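PDB 4MNK: chitinase A from Cycas revoluta, which probably hydrolyses chitin as a class V plant chitinase of glycosyl hydrolase family 18, and binds N-acetylglucosamine oligosaccharides. Local coordinates for residues 87-90 with 94-97; 117-122 with 129-134. All blocks are in the same frame, centred on the assembly; numbering follows the deposited sequence.

In the fold
Following the chain from its N terminus, contact 1 comes first: it closes the short turn between helix 80-90 and helix 93-110, the two helices that lie between barrel strands 70-77 and 114-119. The chain then runs through helix 93-110 into strand 114-119, where contact 2 opens; it closes the turn leading into helix 125-149 by folding residues 129-134 back over 117-122. The two contacts follow in series, neither enclosing nor crossing the other. Their centres are about 10 Å apart and they meet directly at Asn90, which packs against Tyr119, Asn130, Phe131 and Leu134. Together they tie three outer helices to strand 114-119 and the loop after it, which bring Asp118 and Glu120 to the glycan pocket.

Contact 1 (87-90 with 94-97)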
ATOM      1  N   ALA A  87      12.473  -9.046  11.519  1.00  7.61           N
ATOM      2  CA  ALA A  87      13.872  -8.942  11.931  1.00  7.88           C
ATOM      3  C   ALA A  87      14.352 -10.224  12.614  1.00  8.02           C
ATOM      4  O   ALA A  87      15.465 -10.688  12.357  1.00  7.86           O
ATOM      5  CB  ALA A  87      14.081  -7.730  12.828  1.00  8.03           C
ATOM      6  N   LYS A  88      13.508 -10.806  13.466  1.00  8.27           N
ATOM      7  CA  LYS A  88      13.827 -12.083  14.115  1.00  8.79           C
ATOM      8  C   LYS A  88      13.898 -13.212  13.091  1.00  8.45           C
ATOM      9  O   LYS A  88      14.847 -14.002  13.084  1.00  8.99           O
ATOM     10  CB  LYS A  88      12.793 -12.424  15.190  1.00  9.13           C
ATOM     11  CG  LYS A  88      12.932 -11.618  16.471  1.00 10.42           C
ATOM     12  CD  LYS A  88      11.971 -12.091  17.555  1.00 12.42           C
ATOM     13  CE  LYS A  88      10.543 -11.638  17.286  1.00 13.70           C
ATOM     14  NZ  LYS A  88       9.611 -12.044  18.375  1.00 14.91           N
ATOM     15  N   LEU A  89      12.887 -13.270  12.228  1.00  8.13           N
ATOM     16  CA  LEU A  89      12.797 -14.272  11.173  1.00  8.13           C
ATOM     17  C   LEU A  89      14.026 -14.289  10.273  1.00  8.01           C
ATOM     18  O   LEU A  89      14.630 -15.340  10.050  1.00  7.84           O
ATOM     19  CB  LEU A  89      11.553 -14.008  10.320  1.00  8.25           C
ATOM     20  CG  LEU A  89      11.444 -14.713   8.966  1.00  8.09           C
ATOM     21  CD1 LEU A  89      11.353 -16.218   9.123  1.00  8.48           C
ATOM     22  CD2 LEU A  89      10.248 -14.175   8.210  1.00  8.22           C
ATOM     23  N   ASN A  90      14.387 -13.120   9.753  1.00  8.02           N
ATOM     24  CA  ASN A  90      15.349 -13.049   8.661  1.00  8.33           C
ATOM     25  C   ASN A  90      16.778 -13.407   9.067  1.00  8.67           C
ATOM     26  O   ASN A  90      17.600 -13.738   8.215  1.00  8.86           O
ATOM     27  CB  ASN A  90      15.284 -11.683   7.973  1.00  8.08           C
ATOM     28  CG  ASN A  90      13.942 -11.427   7.303  1.00  7.86           C
ATOM     29  OD1 ASN A  90      13.179 -12.358   7.037  1.00  8.31           O
ATOM     30  ND2 ASN A  90      13.651 -10.161   7.024  1.00  7.81           N
ATOM     31  N   SER A  94      16.790 -21.417   9.533  1.00 10.36           N
ATOM     32  CA  SER A  94      15.745 -22.423   9.710  1.00 10.38           C
ATOM     33  C   SER A  94      14.356 -21.783   9.705  1.00  9.87           C
ATOM     34  O   SER A  94      13.428 -22.308   9.088  1.00 10.06           O
ATOM     35  CB  SER A  94      15.970 -23.227  10.992  1.00 10.67           C
ATOM     36  OG  SER A  94      17.184 -23.956  10.931  1.00 13.03           O
ATOM     37  N   ALA A  95      14.227 -20.645  10.383  1.00  9.38           N
ATOM     38  CA  ALA A  95      12.973 -19.895  10.401  1.00  8.80           C
ATOM     39  C   ALA A  95      12.585 -19.419   8.997  1.00  8.46           C
ATOM     40  O   ALA A  95      11.417 -19.510   8.613  1.00  8.27           O
ATOM     41  CB  ALA A  95      13.062 -18.720  11.366  1.00  8.93           C
ATOM     42  N   ARG A  96      13.564 -18.930   8.233  1.00  8.28           N
ATOM     43  CA  ARG A  96      13.315 -18.491   6.855  1.00  8.34           C
ATOM     44  C   ARG A  96      12.767 -19.635   6.007  1.00  8.50           C
ATOM     45  O   ARG A  96      11.856 -19.435   5.205  1.00  8.16           O
ATOM     46  CB  ARG A  96      14.577 -17.910   6.210  1.00  8.39           C
ATOM     47  CG  ARG A  96      15.081 -16.617   6.850  1.00  8.46           C
ATOM     48  CD  ARG A  96      16.017 -15.852   5.922  1.00  9.06           C
ATOM     49  NE  ARG A  96      17.091 -16.692   5.396  1.00  9.91           N
ATOM     50  CZ  ARG A  96      18.297 -16.815   5.943  1.00 10.15           C
ATOM     51  NH1 ARG A  96      18.618 -16.146   7.046  1.00 10.76           N
ATOM     52  NH2 ARG A  96      19.194 -17.613   5.379  1.00 11.12           N
ATOM     53  N   GLN A  97      13.314 -20.833   6.198  1.00  8.85           N
ATOM     54  CA  GLN A  97      12.850 -22.021   5.479  1.00  9.38           C
ATOM     55  C   GLN A  97      11.385 -22.331   5.805  1.00  8.85           C
ATOM     56  O   GLN A  97      10.591 -22.614   4.904  1.00  8.73           O
ATOM     57  CB  GLN A  97      13.752 -23.221   5.791  1.00 10.09           C
ATOM     58  CG  GLN A  97      13.589 -24.415   4.850  1.00 13.27           C
ATOM     59  CD  GLN A  97      14.733 -25.417   4.958  1.00 16.35           C
ATOM     60  OE1 GLN A  97      15.604 -25.303   5.825  1.00 18.16           O
ATOM     61  NE2 GLN A  97      14.736 -26.406   4.069  1.00 17.78           N
TER
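This is a small, buried helix-to-helix contact across a tight turn, in which Leu89 and Asn90, late in helix 80-90, meet Ala95 and Arg96 in the first turn of helix 93-110. The two segments bury 200 Å² between them, and their nearest CA atoms, those of Leu89 and Ala95, are 5.7 Å apart. The apolar half is made by one branch of Leu89: with CG anti to the backbone N (chi1 165°), CD1 reaches the Ala95 CB at 3.8 Å and also lies 3.3 Å from the Ala95 O. Beside it the methylene Arg96 CG packs against Leu89 O at 3.5 Å. The polar half is a single bond, set up by a bend at chi3 (-51°) that turns the guanidinium toward the Asn90 carbonyl. Arg96 NH1 donates to Asn90 O over 2.9 Å, approaching from above the carbonyl plane with an N-H...O angle of 146°. Asn90 O sits at the guanidinium edge, tilted somewhat from its plane. A salt bridge from Arg96 NE to Glu137 gives the same group a second hold, on helix 125-149. Phe43, from a loop, touches both Leu89 and Ala95, while the Asn90 side chain faces helix 125-149.

Contact 2 (117-122 with 129-134); sequences LDYEYP and ENFVKL. With NAG (2-acetamido-2-deoxy-beta-D-glucopyranose), chain B.
Tyr119 and Phe131 form a T-shaped pair: the tyrosine edge points at the phenylalanine face, with centroids 5.0 Å apart and planes at 85°. Tyr119 CD1 sits over the centre of the Phe131 ring and comes within 3.6 Å of its CD2. Tyr119 itself carries the backbone N of Pro122 over one face and stacks with Phe86.

Two aliphatic side chains also touch the Phe131 ring, both obliquely; its CG lies anti to the backbone N, which carries the ring toward the strand. Pro122 CB meets Phe131 CD1 at 3.6 Å, and Leu117 CD1 approaches CE2 of that ring at 3.9 Å. A longer contact of 4.4 Å joins Leu117 CD1 to Leu134 CD2.

Strand 114-119 and helix 125-149 belong to a beta-alpha-beta unit of the family 18 TIM barrel, completed by strand 155-161. The axes of strand 117-119 and helix 129-134 run nearly antiparallel, at 169°. Leu117 and Tyr119 direct their side chains toward the helix, whereas that of Asp118, between them, starts out away from it; Asp118 and Glu120 are the second Asp and the Glu of the family's DxDxE signature.

Polar contacts involve the sugar. The NAG N2 donates to Asp118 OD1 over 3.2 Å, nearly straight at 166°, and Tyr192 OH also bonds this sugar. NAG O1 lies 2.9 Å from Glu120 OE1 and about as close to OE2, a weak bond whose acceptor is not settled.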
ATOM      1  N   LEU A 117       4.877  -9.201   0.506  1.00  6.69           N
ATOM      2  CA  LEU A 117       5.519  -8.948   1.791  1.00  7.02           C
ATOM      3  C   LEU A 117       5.392  -7.476   2.143  1.00  6.90           C
ATOM      4  O   LEU A 117       5.790  -6.613   1.358  1.00  6.88           O
ATOM      5  CB  LEU A 117       6.997  -9.348   1.746  1.00  7.42           C
ATOM      6  CG  LEU A 117       7.317 -10.765   1.262  1.00  8.07           C
ATOM      7  CD1 LEU A 117       8.819 -10.972   1.206  1.00  9.59           C
ATOM      8  CD2 LEU A 117       6.664 -11.816   2.149  1.00  9.49           C
ATOM      9  N   ASP A 118       4.820  -7.193   3.310  1.00  6.98           N
ATOM     10  CA  ASP A 118       4.733  -5.825   3.805  1.00  7.37           C
ATOM     11  C   ASP A 118       5.582  -5.693   5.065  1.00  7.16           C
ATOM     12  O   ASP A 118       5.133  -5.993   6.174  1.00  7.26           O
ATOM     13  CB  ASP A 118       3.272  -5.425   4.055  1.00  7.68           C
ATOM     14  CG  ASP A 118       3.114  -3.946   4.390  1.00  8.81           C
ATOM     15  OD1 ASP A 118       1.964  -3.504   4.592  1.00 11.55           O
ATOM     16  OD2 ASP A 118       4.132  -3.223   4.457  1.00  9.13           O
ATOM     17  N   TYR A 119       6.817  -5.242   4.856  1.00  7.37           N
ATOM     18  CA  TYR A 119       7.840  -5.135   5.887  1.00  7.41           C
ATOM     19  C   TYR A 119       8.314  -3.688   5.949  1.00  7.71           C
ATOM     20  O   TYR A 119       8.949  -3.188   5.017  1.00  7.59           O
ATOM     21  CB  TYR A 119       8.997  -6.076   5.536  1.00  7.55           C
ATOM     22  CG  TYR A 119      10.200  -6.084   6.465  1.00  7.18           C
ATOM     23  CD1 TYR A 119      11.392  -6.669   6.049  1.00  7.47           C
ATOM     24  CD2 TYR A 119      10.156  -5.521   7.747  1.00  7.28           C
ATOM     25  CE1 TYR A 119      12.504  -6.708   6.874  1.00  7.64           C
ATOM     26  CE2 TYR A 119      11.276  -5.544   8.581  1.00  7.25           C
ATOM     27  CZ  TYR A 119      12.444  -6.141   8.133  1.00  7.27           C
ATOM     28  OH  TYR A 119      13.554  -6.182   8.942  1.00  8.37           O
ATOM     29  N   GLU A 120       7.994  -3.018   7.052  1.00  8.16           N
ATOM     30  CA  GLU A 120       8.265  -1.594   7.186  1.00  8.90           C
ATOM     31  C   GLU A 120       9.164  -1.330   8.399  1.00  9.24           C
ATOM     32  O   GLU A 120       8.660  -1.148   9.504  1.00  9.61           O
ATOM     33  CB  GLU A 120       6.941  -0.818   7.272  1.00  8.96           C
ATOM     34  CG  GLU A 120       6.066  -1.000   6.027  1.00  9.40           C
ATOM     35  CD  GLU A 120       4.679  -0.382   6.132  1.00 10.12           C
ATOM     36  OE1 GLU A 120       4.503   0.622   6.852  1.00 11.16           O
ATOM     37  OE2 GLU A 120       3.760  -0.893   5.464  1.00  9.59           O
ATOM     38  N   TYR A 121      10.488  -1.295   8.220  1.00  9.33           N
ATOM     39  CA  TYR A 121      11.184  -1.397   6.930  1.00  9.47           C
ATOM     40  C   TYR A 121      12.447  -2.245   7.094  1.00  9.46           C
ATOM     41  O   TYR A 121      12.934  -2.408   8.218  1.00  9.71           O
ATOM     42  CB  TYR A 121      11.580  -0.001   6.426  1.00  9.81           C
ATOM     43  CG  TYR A 121      10.410   0.936   6.269  1.00  9.98           C
ATOM     44  CD1 TYR A 121       9.684   0.984   5.080  1.00 10.43           C
ATOM     45  CD2 TYR A 121      10.016   1.762   7.320  1.00 10.45           C
ATOM     46  CE1 TYR A 121       8.596   1.841   4.942  1.00 10.83           C
ATOM     47  CE2 TYR A 121       8.933   2.612   7.196  1.00 11.23           C
ATOM     48  CZ  TYR A 121       8.229   2.648   6.008  1.00 11.22           C
ATOM     49  OH  TYR A 121       7.158   3.499   5.894  1.00 12.79           O
ATOM     50  N   PRO A 122      12.987  -2.786   5.981  1.00  9.39           N
ATOM     51  CA  PRO A 122      14.243  -3.541   6.039  1.00  9.51           C
ATOM     52  C   PRO A 122      15.458  -2.623   6.209  1.00  9.77           C
ATOM     53  O   PRO A 122      16.266  -2.459   5.290  1.00  9.89           O
ATOM     54  CB  PRO A 122      14.275  -4.275   4.696  1.00  9.42           C
ATOM     55  CG  PRO A 122      13.457  -3.423   3.784  1.00  9.17           C
ATOM     56  CD  PRO A 122      12.373  -2.844   4.640  1.00  9.46           C
ATOM     57  N   GLU A 129      20.225  -6.815   4.440  1.00  9.24           N
ATOM     58  CA  GLU A 129      21.006  -7.998   4.077  1.00  9.67           C
ATOM     59  C   GLU A 129      20.252  -9.294   4.362  1.00  8.95           C
ATOM     60  O   GLU A 129      20.235 -10.210   3.537  1.00  8.86           O
ATOM     61  CB  GLU A 129      22.350  -8.001   4.810  1.00 10.43           C
ATOM     62  CG  GLU A 129      23.350  -6.981   4.285  1.00 13.10           C
ATOM     63  CD  GLU A 129      24.559  -6.792   5.191  1.00 16.01           C
ATOM     64  OE1 GLU A 129      24.637  -7.440   6.259  1.00 17.80           O
ATOM     65  OE2 GLU A 129      25.437  -5.979   4.832  1.00 18.01           O
ATOM     66  N   ASN A 130      19.619  -9.365   5.530  1.00  8.38           N
ATOM     67  CA  ASN A 130      18.876 -10.562   5.904  1.00  7.99           C
ATOM     68  C   ASN A 130      17.555 -10.703   5.148  1.00  7.61           C
ATOM     69  O   ASN A 130      17.118 -11.819   4.859  1.00  7.43           O
ATOM     70  CB  ASN A 130      18.666 -10.621   7.417  1.00  8.09           C
ATOM     71  CG  ASN A 130      19.963 -10.861   8.182  1.00  8.19           C
ATOM     72  OD1 ASN A 130      20.996 -11.209   7.600  1.00  9.43           O
ATOM     73  ND2 ASN A 130      19.910 -10.686   9.494  1.00  8.50           N
ATOM     74  N   PHE A 131      16.930  -9.571   4.825  1.00  7.34           N
ATOM     75  CA  PHE A 131      15.716  -9.559   4.004  1.00  7.29           C
ATOM     76  C   PHE A 131      16.021 -10.066   2.595  1.00  7.31           C
ATOM     77  O   PHE A 131      15.234 -10.818   2.021  1.00  7.22           O
ATOM     78  CB  PHE A 131      15.114  -8.149   3.971  1.00  7.27           C
ATOM     79  CG  PHE A 131      13.726  -8.069   3.374  1.00  7.32           C
ATOM     80  CD1 PHE A 131      13.394  -7.009   2.539  1.00  7.86           C
ATOM     81  CD2 PHE A 131      12.749  -9.022   3.663  1.00  7.04           C
ATOM     82  CE1 PHE A 131      12.115  -6.895   1.993  1.00  8.26           C
ATOM     83  CE2 PHE A 131      11.465  -8.918   3.113  1.00  7.68           C
ATOM     84  CZ  PHE A 131      11.152  -7.850   2.279  1.00  7.77           C
ATOM     85  N   VAL A 132      17.175  -9.669   2.057  1.00  7.44           N
ATOM     86  CA  VAL A 132      17.678 -10.194   0.783  1.00  7.75           C
ATOM     87  C   VAL A 132      17.731 -11.729   0.796  1.00  7.71           C
ATOM     88  O   VAL A 132      17.313 -12.371  -0.168  1.00  7.69           O
ATOM     89  CB  VAL A 132      19.063  -9.574   0.425  1.00  7.91           C
ATOM     90  CG1 VAL A 132      19.826 -10.425  -0.594  1.00  8.39           C
ATOM     91  CG2 VAL A 132      18.894  -8.149  -0.082  1.00  8.51           C
ATOM     92  N   LYS A 133      18.228 -12.309   1.891  1.00  7.72           N
ATOM     93  CA  LYS A 133      18.285 -13.767   2.036  1.00  8.20           C
ATOM     94  C   LYS A 133      16.887 -14.377   1.962  1.00  7.80           C
ATOM     95  O   LYS A 133      16.664 -15.325   1.216  1.00  7.93           O
ATOM     96  CB  LYS A 133      18.967 -14.169   3.347  1.00  8.54           C
ATOM     97  CG  LYS A 133      20.431 -13.760   3.464  1.00 10.17           C
ATOM     98  CD  LYS A 133      21.000 -14.151   4.821  1.00 12.72           C
ATOM     99  CE  LYS A 133      22.330 -13.472   5.091  1.00 14.34           C
ATOM    100  NZ  LYS A 133      22.861 -13.832   6.435  1.00 16.12           N
ATOM    101  N   LEU A 134      15.947 -13.819   2.726  1.00  7.43           N
ATOM    102  CA  LEU A 134      14.568 -14.311   2.728  1.00  7.14           C
ATOM    103  C   LEU A 134      13.947 -14.271   1.335  1.00  6.94           C
ATOM    104  O   LEU A 134      13.393 -15.267   0.863  1.00  7.33           O
ATOM    105  CB  LEU A 134      13.694 -13.514   3.705  1.00  7.11           C
ATOM    106  CG  LEU A 134      12.244 -14.002   3.837  1.00  7.10           C
ATOM    107  CD1 LEU A 134      12.162 -15.209   4.768  1.00  8.16           C
ATOM    108  CD2 LEU A 134      11.327 -12.879   4.313  1.00  7.13           C
TER
HETATM  109  C1  NAG B   1       1.047   1.745   5.316  1.00 17.47           C
HETATM  110  C2  NAG B   1       0.594   0.290   5.499  1.00 17.03           C
HETATM  111  C3  NAG B   1      -0.873   0.206   5.926  1.00 17.19           C
HETATM  112  C4  NAG B   1      -1.256   1.228   7.001  1.00 17.47           C
HETATM  113  C5  NAG B   1      -0.717   2.614   6.629  1.00 18.03           C
HETATM  114  C6  NAG B   1      -1.034   3.690   7.669  1.00 19.13           C
HETATM  115  C7  NAG B   1       0.354  -0.231   3.071  1.00 15.59           C
HETATM  116  C8  NAG B   1       0.678  -1.228   1.997  1.00 15.10           C
HETATM  117  N2  NAG B   1       0.798  -0.524   4.302  1.00 15.94           N
HETATM  118  O1  NAG B   1       2.446   1.789   5.151  1.00 17.89           O
HETATM  119  O3  NAG B   1      -1.166  -1.105   6.366  1.00 17.75           O
HETATM  120  O4  NAG B   1      -2.663   1.263   7.096  1.00 16.78           O
HETATM  121  O5  NAG B   1       0.682   2.531   6.439  1.00 17.79           O
HETATM  122  O6  NAG B   1      -0.439   3.373   8.908  1.00 20.32           O
HETATM  123  O7  NAG B   1      -0.282   0.785   2.784  1.00 15.13           O